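Local coordinates for Cas13d (PDB 6IV9), which binds CRISPR RNA and, through its two HEPN domains, probably matures this guide and cleaves target RNA, at residues K695-S698 against F699-K703. The protein carries 2 engineered substitutions. Residues are numbered along the deposited sequence; the frame is centred on the assembly and turned at random.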
loop_
_atom_site.group_PDB
_atom_site.type_symbol
_atom_site.label_atom_id
_atom_site.label_comp_id
_atom_site.label_asym_id
_atom_site.label_seq_id
_atom_site.Cartn_x
_atom_site.Cartn_y
_atom_site.Cartn_z
ATOM N N LYS A 695 -13.540 -15.896 -21.877
ATOM C CA LYS A 695 -12.847 -16.017 -23.172
ATOM C C LYS A 695 -13.728 -15.453 -24.296
ATOM O O LYS A 695 -13.179 -14.946 -25.238
ATOM C CB LYS A 695 -12.533 -17.487 -23.442
ATOM C CG LYS A 695 -11.885 -17.776 -24.780
ATOM C CD LYS A 695 -11.985 -19.215 -25.187
ATOM C CE LYS A 695 -10.680 -19.811 -25.657
ATOM N NZ LYS A 695 -9.967 -18.965 -26.637
ATOM N N ASN A 696 -15.043 -15.600 -24.173
ATOM C CA ASN A 696 -16.011 -15.267 -25.251
ATOM C C ASN A 696 -16.756 -13.951 -25.042
ATOM O O ASN A 696 -17.592 -13.655 -25.855
ATOM C CB ASN A 696 -17.032 -16.386 -25.418
ATOM C CG ASN A 696 -16.400 -17.654 -25.939
ATOM O OD1 ASN A 696 -15.518 -17.618 -26.774
ATOM N ND2 ASN A 696 -16.837 -18.779 -25.426
ATOM N N ILE A 697 -16.442 -13.193 -24.004
ATOM C CA ILE A 697 -17.160 -11.915 -23.742
ATOM C C ILE A 697 -16.897 -10.906 -24.871
ATOM O O ILE A 697 -15.844 -10.943 -25.442
ATOM C CB ILE A 697 -16.715 -11.335 -22.393
ATOM C CG1 ILE A 697 -17.633 -10.211 -21.937
ATOM C CG2 ILE A 697 -15.285 -10.856 -22.471
ATOM C CD1 ILE A 697 -17.349 -9.767 -20.545
ATOM N N SER A 698 -17.859 -10.041 -25.143
ATOM C CA SER A 698 -17.662 -8.972 -26.146
ATOM C C SER A 698 -18.597 -7.819 -25.814
ATOM O O SER A 698 -19.575 -8.039 -25.143
ATOM C CB SER A 698 -17.903 -9.466 -27.530
ATOM O OG SER A 698 -19.262 -9.773 -27.712
ATOM N N PHE A 699 -18.323 -6.644 -26.361
ATOM C CA PHE A 699 -19.203 -5.475 -26.132
ATOM C C PHE A 699 -20.586 -5.765 -26.714
ATOM O O PHE A 699 -21.571 -5.403 -26.137
ATOM C CB PHE A 699 -18.646 -4.217 -26.790
ATOM C CG PHE A 699 -19.640 -3.092 -26.807
ATOM C CD1 PHE A 699 -20.078 -2.522 -25.633
ATOM C CD2 PHE A 699 -20.153 -2.616 -27.992
ATOM C CE1 PHE A 699 -20.985 -1.483 -25.641
ATOM C CE2 PHE A 699 -21.065 -1.581 -27.997
ATOM C CZ PHE A 699 -21.482 -1.020 -26.825
ATOM N N ASP A 700 -20.604 -6.538 -27.794
ATOM C CA ASP A 700 -21.811 -6.906 -28.578
ATOM C C ASP A 700 -22.820 -7.610 -27.674
ATOM O O ASP A 700 -23.991 -7.384 -27.843
ATOM C CB ASP A 700 -21.432 -7.816 -29.742
ATOM C CG ASP A 700 -22.550 -8.054 -30.735
ATOM O OD1 ASP A 700 -22.807 -7.157 -31.520
ATOM O OD2 ASP A 700 -23.142 -9.137 -30.707
ATOM N N ASP A 701 -22.350 -8.355 -26.681
ATOM C CA ASP A 701 -23.231 -9.108 -25.755
ATOM C C ASP A 701 -24.148 -8.170 -24.970
ATOM O O ASP A 701 -25.181 -8.632 -24.512
ATOM C CB ASP A 701 -22.427 -9.846 -24.696
ATOM C CG ASP A 701 -21.625 -10.999 -25.241
ATOM O OD1 ASP A 701 -21.863 -11.371 -26.381
ATOM O OD2 ASP A 701 -20.780 -11.497 -24.526
ATOM N N PHE A 702 -23.712 -6.935 -24.750
ATOM C CA PHE A 702 -24.448 -5.996 -23.870
ATOM C C PHE A 702 -25.155 -4.888 -24.633
ATOM O O PHE A 702 -25.810 -4.114 -23.991
ATOM C CB PHE A 702 -23.456 -5.370 -22.896
ATOM C CG PHE A 702 -22.572 -6.401 -22.256
ATOM C CD1 PHE A 702 -23.060 -7.223 -21.264
ATOM C CD2 PHE A 702 -21.287 -6.609 -22.706
ATOM C CE1 PHE A 702 -22.266 -8.200 -20.698
ATOM C CE2 PHE A 702 -20.498 -7.589 -22.145
ATOM C CZ PHE A 702 -20.988 -8.377 -21.142
ATOM N N LYS A 703 -25.112 -4.899 -25.953
ATOM C CA LYS A 703 -25.689 -3.794 -26.756
ATOM C C LYS A 703 -27.195 -3.644 -26.517
ATOM O O LYS A 703 -27.663 -2.531 -26.615
ATOM C CB LYS A 703 -25.297 -3.929 -28.225
ATOM C CG LYS A 703 -26.146 -4.923 -28.990
ATOM C CD LYS A 703 -25.711 -5.145 -30.402
ATOM C CE LYS A 703 -26.156 -6.495 -30.908
ATOM N NZ LYS A 703 -25.745 -6.690 -32.314
#
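The carboxylate of D701 turns back over S698 and meets it with both oxygens. OD2 of D701 takes a weak, bent bond from the backbone N of S698 (3.3 Å), while OG of S698 gives a second weak bond to D701 OD1. With CG anti to its own carbonyl carbon (chi1 -69°), D701 swings its side chain back toward S698; aspartate suits the site because this chain is short enough for one oxygen to meet the S698 N-H and the other the hydroxyl. The reverse link joins the D701 N to S698 O at 3.2 Å, with the donor well above the carbonyl plane. A serine whose backbone N-H is weakly met by an acid three residues later resembles that half of a capping box, here at the start of a short helical turn in the loop between helices 683-696 and 713-760. F702 N continues that turn by bonding to F699 O (3.0 Å).

F702 presents its ring edge to I697, whose CG1 lies 3.9 Å from CE2 of F702; the two side chains cross at about a right angle. CB of D701 sits over the centre of one ring face. The long, apolar phenylalanine reaches from I697 to A720 and I724 of helix 713-760, which I697 meets at V723 and Y727. Replacing F702 by an alanine is likely to leave a gap beside I697 and deprive this helix of an apolar partner. D700, exposed, takes K703 NZ on the syn side of OD1 (3.1 Å) in a salt bridge.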